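Local coordinates for protein C-type lectin domain family 4, member a4 (Mus musculus, PDB 3VYK) that recognises N-glycans bearing bisecting N-acetylglucosamine through a calcium-dependent C-type lectin domain, the part present here, and probably acts as an inhibitory receptor of dendritic cells, at residues 13-18 with 124-129; 41-46 with 73-78. One frame throughout, in Å; residues are numbered along the deposited sequence.

Contact 1 (13-18 with 124-129)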
loop_
_atom_site.group_PDB
_atom_site.type_symbol
_atom_site.label_atom_id
_atom_site.label_comp_id
_atom_site.label_asym_id
_atom_site.label_seq_id
_atom_site.Cartn_x
_atom_site.Cartn_y
_atom_site.Cartn_z
ATOM N N HIS A 13 -2.891 11.707 9.373
ATOM C CA HIS A 13 -3.747 10.861 8.536
ATOM C C HIS A 13 -4.554 9.839 9.300
ATOM O O HIS A 13 -4.254 9.506 10.460
ATOM C CB HIS A 13 -2.918 10.116 7.494
ATOM C CG HIS A 13 -2.282 11.000 6.458
ATOM N ND1 HIS A 13 -1.023 11.469 6.585
ATOM C CD2 HIS A 13 -2.766 11.480 5.244
ATOM C CE1 HIS A 13 -0.716 12.219 5.506
ATOM N NE2 HIS A 13 -1.785 12.231 4.690
ATOM N N CYS A 14 -5.594 9.340 8.633
ATOM C CA CYS A 14 -6.388 8.194 9.076
ATOM C C CYS A 14 -6.197 7.039 8.103
ATOM O O CYS A 14 -6.150 7.238 6.881
ATOM C CB CYS A 14 -7.878 8.548 9.112
ATOM S SG CYS A 14 -8.292 9.935 10.187
ATOM N N TYR A 15 -6.125 5.830 8.657
ATOM C CA TYR A 15 -5.838 4.617 7.879
ATOM C C TYR A 15 -6.934 3.577 8.054
ATOM O O TYR A 15 -7.437 3.367 9.148
ATOM C CB TYR A 15 -4.477 4.046 8.294
ATOM C CG TYR A 15 -3.350 5.004 8.009
ATOM C CD1 TYR A 15 -2.588 4.878 6.859
ATOM C CD2 TYR A 15 -3.062 6.060 8.880
ATOM C CE1 TYR A 15 -1.563 5.770 6.578
ATOM C CE2 TYR A 15 -2.053 6.962 8.607
ATOM C CZ TYR A 15 -1.292 6.808 7.464
ATOM O OH TYR A 15 -0.284 7.701 7.186
ATOM N N PHE A 16 -7.291 2.917 6.958
ATOM C CA PHE A 16 -8.303 1.863 6.995
ATOM C C PHE A 16 -7.712 0.605 6.388
ATOM O O PHE A 16 -7.186 0.637 5.268
ATOM C CB PHE A 16 -9.553 2.277 6.216
ATOM C CG PHE A 16 -10.703 1.320 6.370
ATOM C CD1 PHE A 16 -11.515 1.365 7.494
ATOM C CD2 PHE A 16 -10.966 0.368 5.389
ATOM C CE1 PHE A 16 -12.574 0.478 7.641
ATOM C CE2 PHE A 16 -12.024 -0.525 5.528
ATOM C CZ PHE A 16 -12.824 -0.470 6.656
ATOM N N ILE A 17 -7.798 -0.493 7.130
ATOM C CA ILE A 17 -7.275 -1.771 6.683
ATOM C C ILE A 17 -8.428 -2.547 6.071
ATOM O O ILE A 17 -9.345 -2.974 6.779
ATOM C CB ILE A 17 -6.638 -2.573 7.846
ATOM C CG1 ILE A 17 -5.685 -1.695 8.680
ATOM C CG2 ILE A 17 -5.990 -3.854 7.320
ATOM C CD1 ILE A 17 -4.496 -1.114 7.928
ATOM N N LEU A 18 -8.392 -2.695 4.751
ATOM C CA LEU A 18 -9.481 -3.320 4.011
ATOM C C LEU A 18 -9.278 -4.832 4.024
ATOM O O LEU A 18 -8.608 -5.394 3.146
ATOM C CB LEU A 18 -9.532 -2.759 2.585
ATOM C CG LEU A 18 -10.894 -2.607 1.911
ATOM C CD1 LEU A 18 -10.781 -1.707 0.692
ATOM C CD2 LEU A 18 -11.466 -3.965 1.536
ATOM N N VAL A 124 -4.827 -1.050 1.877
ATOM C CA VAL A 124 -4.857 -0.026 2.928
ATOM C C VAL A 124 -5.233 1.322 2.315
ATOM O O VAL A 124 -4.599 1.764 1.352
ATOM C CB VAL A 124 -3.488 0.097 3.638
ATOM C CG1 VAL A 124 -3.557 1.153 4.743
ATOM C CG2 VAL A 124 -3.060 -1.240 4.230
ATOM N N CYS A 125 -6.274 1.957 2.856
ATOM C CA CYS A 125 -6.703 3.284 2.420
ATOM C C CYS A 125 -6.211 4.325 3.394
ATOM O O CYS A 125 -5.983 4.039 4.571
ATOM C CB CYS A 125 -8.228 3.404 2.347
ATOM S SG CYS A 125 -9.063 2.193 1.305
ATOM N N GLN A 126 -6.071 5.540 2.886
ATOM C CA GLN A 126 -5.539 6.639 3.664
ATOM C C GLN A 126 -6.248 7.933 3.306
ATOM O O GLN A 126 -6.542 8.184 2.142
ATOM C CB GLN A 126 -4.049 6.741 3.393
ATOM C CG GLN A 126 -3.376 7.984 3.923
ATOM C CD GLN A 126 -1.960 8.074 3.435
ATOM O OE1 GLN A 126 -1.685 7.793 2.282
ATOM N NE2 GLN A 126 -1.047 8.462 4.319
ATOM N N VAL A 127 -6.522 8.751 4.321
ATOM C CA VAL A 127 -7.100 10.073 4.106
ATOM C C VAL A 127 -6.535 11.034 5.148
ATOM O O VAL A 127 -6.222 10.621 6.259
ATOM C CB VAL A 127 -8.651 10.024 4.155
ATOM C CG1 VAL A 127 -9.161 9.611 5.532
ATOM C CG2 VAL A 127 -9.254 11.357 3.715
ATOM N N LYS A 128 -6.379 12.304 4.783
ATOM C CA LYS A 128 -5.984 13.313 5.761
ATOM C C LYS A 128 -7.093 13.480 6.803
ATOM O O LYS A 128 -8.277 13.425 6.474
ATOM C CB LYS A 128 -5.680 14.650 5.072
ATOM C CG LYS A 128 -5.157 15.714 6.022
ATOM C CD LYS A 128 -4.984 17.063 5.349
ATOM C CE LYS A 128 -4.513 18.094 6.367
ATOM N NZ LYS A 128 -4.446 19.460 5.780
ATOM N N LYS A 129 -6.714 13.675 8.063
ATOM C CA LYS A 129 -7.701 14.009 9.093
ATOM C C LYS A 129 -8.492 15.268 8.727
ATOM O O LYS A 129 -7.951 16.199 8.122
ATOM C CB LYS A 129 -7.010 14.223 10.435
ATOM C CG LYS A 129 -6.456 12.960 11.070
ATOM C CD LYS A 129 -5.915 13.268 12.454
ATOM C CE LYS A 129 -5.402 12.033 13.167
ATOM N NZ LYS A 129 -4.612 12.449 14.361
#

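Contact 2 (41-46 with 73-78)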
loop_
_atom_site.group_PDB
_atom_site.type_symbol
_atom_site.label_atom_id
_atom_site.label_comp_id
_atom_site.label_asym_id
_atom_site.label_seq_id
_atom_site.Cartn_x
_atom_site.Cartn_y
_atom_site.Cartn_z
ATOM N N VAL A 41 -0.033 5.958 0.638
ATOM C CA VAL A 41 1.206 6.502 0.118
ATOM C C VAL A 41 2.159 6.612 1.303
ATOM O O VAL A 41 1.839 7.264 2.290
ATOM C CB VAL A 41 0.945 7.886 -0.531
ATOM C CG1 VAL A 41 2.246 8.620 -0.803
ATOM C CG2 VAL A 41 0.133 7.720 -1.818
ATOM N N ILE A 42 3.311 5.947 1.216
ATOM C CA ILE A 42 4.172 5.739 2.386
ATOM C C ILE A 42 5.448 6.563 2.248
ATOM O O ILE A 42 6.227 6.356 1.314
ATOM C CB ILE A 42 4.495 4.241 2.533
ATOM C CG1 ILE A 42 3.200 3.439 2.688
ATOM C CG2 ILE A 42 5.405 3.997 3.736
ATOM C CD1 ILE A 42 3.390 1.938 2.581
ATOM N N HIS A 43 5.662 7.494 3.181
ATOM C CA HIS A 43 6.791 8.423 3.059
ATOM C C HIS A 43 7.877 8.310 4.094
ATOM O O HIS A 43 8.838 9.075 4.058
ATOM C CB HIS A 43 6.299 9.860 2.947
ATOM C CG HIS A 43 5.822 10.225 1.565
ATOM N ND1 HIS A 43 6.626 10.175 0.485
ATOM C CD2 HIS A 43 4.578 10.656 1.111
ATOM C CE1 HIS A 43 5.927 10.552 -0.609
ATOM N NE2 HIS A 43 4.675 10.838 -0.224
ATOM N N SER A 44 7.766 7.334 4.989
ATOM C CA SER A 44 8.775 7.128 6.037
ATOM C C SER A 44 8.683 5.729 6.595
ATOM O O SER A 44 7.652 5.050 6.457
ATOM C CB SER A 44 8.580 8.130 7.183
ATOM O OG SER A 44 7.341 7.902 7.854
ATOM N N GLN A 45 9.763 5.297 7.248
ATOM C CA GLN A 45 9.727 4.039 7.992
ATOM C C GLN A 45 8.710 4.081 9.131
ATOM O O GLN A 45 8.082 3.078 9.423
ATOM C CB GLN A 45 11.091 3.602 8.534
ATOM C CG GLN A 45 11.000 2.198 9.122
ATOM C CD GLN A 45 12.329 1.538 9.425
ATOM O OE1 GLN A 45 12.404 0.640 10.286
ATOM N NE2 GLN A 45 13.374 1.953 8.727
ATOM N N ALA A 46 8.544 5.243 9.767
ATOM C CA ALA A 46 7.513 5.381 10.796
ATOM C C ALA A 46 6.147 5.008 10.246
ATOM O O ALA A 46 5.437 4.242 10.870
ATOM C CB ALA A 46 7.493 6.788 11.378
ATOM N N TRP A 73 8.816 4.077 -10.401
ATOM C CA TRP A 73 7.780 3.966 -9.372
ATOM C C TRP A 73 7.215 5.315 -9.046
ATOM O O TRP A 73 7.959 6.278 -8.822
ATOM C CB TRP A 73 8.309 3.262 -8.113
ATOM C CG TRP A 73 8.801 1.883 -8.465
ATOM C CD1 TRP A 73 10.117 1.476 -8.667
ATOM C CD2 TRP A 73 7.982 0.704 -8.766
ATOM N NE1 TRP A 73 10.166 0.148 -9.034
ATOM C CE2 TRP A 73 8.916 -0.367 -9.115
ATOM C CE3 TRP A 73 6.611 0.437 -8.772
ATOM C CZ2 TRP A 73 8.477 -1.640 -9.446
ATOM C CZ3 TRP A 73 6.181 -0.857 -9.105
ATOM C CH2 TRP A 73 7.099 -1.866 -9.436
ATOM N N ARG A 74 5.890 5.398 -9.054
ATOM C CA ARG A 74 5.191 6.668 -8.824
ATOM C C ARG A 74 4.014 6.499 -7.878
ATOM O O ARG A 74 3.253 5.540 -7.981
ATOM C CB ARG A 74 4.717 7.295 -10.150
ATOM C CG ARG A 74 5.817 7.578 -11.159
ATOM C CD ARG A 74 6.726 8.705 -10.688
ATOM N NE ARG A 74 7.774 9.034 -11.655
ATOM C CZ ARG A 74 9.018 8.553 -11.620
ATOM N NH1 ARG A 74 9.396 7.711 -10.668
ATOM N NH2 ARG A 74 9.895 8.912 -12.548
ATOM N N TRP A 75 3.878 7.421 -6.930
ATOM C CA TRP A 75 2.743 7.406 -6.014
ATOM C C TRP A 75 1.527 7.957 -6.678
ATOM O O TRP A 75 1.624 8.875 -7.497
ATOM C CB TRP A 75 3.042 8.251 -4.771
ATOM C CG TRP A 75 4.121 7.670 -3.898
ATOM C CD1 TRP A 75 5.400 8.181 -3.667
ATOM C CD2 TRP A 75 4.061 6.420 -3.131
ATOM N NE1 TRP A 75 6.102 7.365 -2.815
ATOM C CE2 TRP A 75 5.349 6.289 -2.458
ATOM C CE3 TRP A 75 3.086 5.444 -2.927
ATOM C CZ2 TRP A 75 5.641 5.206 -1.632
ATOM C CZ3 TRP A 75 3.386 4.358 -2.100
ATOM C CH2 TRP A 75 4.633 4.241 -1.469
ATOM N N ILE A 76 0.370 7.421 -6.313
ATOM C CA ILE A 76 -0.890 7.819 -6.953
ATOM C C ILE A 76 -1.338 9.247 -6.643
ATOM O O ILE A 76 -2.137 9.813 -7.398
ATOM C CB ILE A 76 -2.033 6.828 -6.668
ATOM C CG1 ILE A 76 -2.313 6.723 -5.158
ATOM C CG2 ILE A 76 -1.726 5.492 -7.341
ATOM C CD1 ILE A 76 -3.492 5.840 -4.800
ATOM N N ASP A 77 -0.834 9.831 -5.555
ATOM C CA ASP A 77 -1.171 11.226 -5.233
ATOM C C ASP A 77 -0.160 12.210 -5.809
ATOM O O ASP A 77 -0.191 13.408 -5.482
ATOM C CB ASP A 77 -1.346 11.426 -3.726
ATOM C CG ASP A 77 -0.048 11.294 -2.949
ATOM O OD1 ASP A 77 1.003 10.949 -3.522
ATOM O OD2 ASP A 77 -0.088 11.545 -1.730
ATOM N N GLN A 78 0.725 11.698 -6.663
ATOM C CA GLN A 78 1.758 12.475 -7.357
ATOM C C GLN A 78 2.817 13.102 -6.449
ATOM O O GLN A 78 3.632 13.905 -6.920
ATOM C CB GLN A 78 1.138 13.530 -8.287
ATOM C CG GLN A 78 0.387 12.953 -9.479
ATOM C CD GLN A 78 -0.466 13.997 -10.166
ATOM O OE1 GLN A 78 -1.524 14.378 -9.663
ATOM N NE2 GLN A 78 -0.009 14.472 -11.318
#

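Contact 1 (13-18 with 124-129)
Cys14 and Val127, and two residues on along strand 13-18, Phe16 and Cys125, face each other as hydrogen-bonded pairs of two antiparallel strands. Each pair makes two backbone bonds: Cys14 N to Val127 O (2.8 Å, nearly straight at 177°) with Val127 N to Cys14 O, and Phe16 N to Cys125 O with Cys125 N to Phe16 O. In between, the non-hydrogen-bonded pair Tyr15 and Gln126 brings CA of Gln126 to 3.3 Å from Cys14 O, a CA-H...O contact.

The polar side-chain meeting belongs to Gln126. Its CG stands anti to the backbone N (chi1 169°) and the chain runs out extended, alongside Tyr15 and pointing the same way. NE2 ends 3.1 Å from Tyr15 OH and also lies over the centre of one face of the His13 ring, 3.5 Å above its plane, with amide and imidazole planes 45° apart. The other amide atom, OE1, accepts a hydrogen bond from Val41 N, which helps fix the rotation of the amide.

Apolar contacts fall on both faces of the sheet. With Tyr15 and Gln126 go Ile17 and Val124, side by side, CD1 of Ile17 4.0 Å from Val124 CG2. The other face carries Cys14 CB against Val127 CG1 at 3.9 Å. Past the end of the strand, Lys129 CG comes to 3.6 Å from Cys14 SG.

Both cysteines are in disulfides, Cys14 with Cys3 and Cys125 with Cys32. Backbone bonding thus sets the register of strand 13-19, near the N terminus, and the last strand, 121-128, while covalent links tie them to the N-terminal segment and to helix 25-34.

Contact 2 (41-46 with 73-78)
Val41 lays its CG1 methyl over one face of the Trp75 indole, 3.9 Å from the centroid of the five-membered ring and 24° off its normal, a CH-pi contact. This branch is anti to the backbone N (chi1 167°). The same indole face also takes the backbone: Ile42 N sits 3.4 Å above the ring plane near the rim. Separately, Ile42 O comes to 3.2 Å from CZ2 of Trp75, and Ile42 CB adds a contact to CH2 of Trp75 at 4.0 Å. Between Val41, Ile42 and Trp75 the packing is close and buried.

Toward the more exposed side the fit slackens. The other methyl of Val41, CG2, turns to Asp77 and lies 3.8 Å from its CG. The His43 ring passes the indole obliquely, planes 59° apart, with CE1 3.9 Å from Trp75 NE1. His43 NE2 and Asp77 OD1 do not meet directly; each is hydrogen-bonded to the hydroxyl of Thr79, which bridges the two segments at this edge. Trp75 to Gln78 form a type I beta turn.

No hydrogen bond joins the two segments. A tryptophan at the end of strand 73-75, wedged against the chain leading into helix 45-53, belongs to the hydrophobic core of this C-type lectin domain.

Overall arrangement
From the N terminus, the chain passes through strand 13-19, where contact 1 begins, then helix 25-34, and reaches 41-46 at the start of helix 45-53. Strand 61-67 follows, and 73-78 comes back to close contact 2. The chain next goes through the residues that bind calcium and most of the glycan pocket, and then strand 121-128 completes contact 1. Contact 2 is therefore nested within the long loop that contact 1 closes near the two ends of the chain. Their centres lie about 13 Å apart, and the two contacts touch one another. Contact 1 pairs strand 13-19 with the last strand; contact 2 ties the entrance of helix 45-53 to strand 73-75 and its turn.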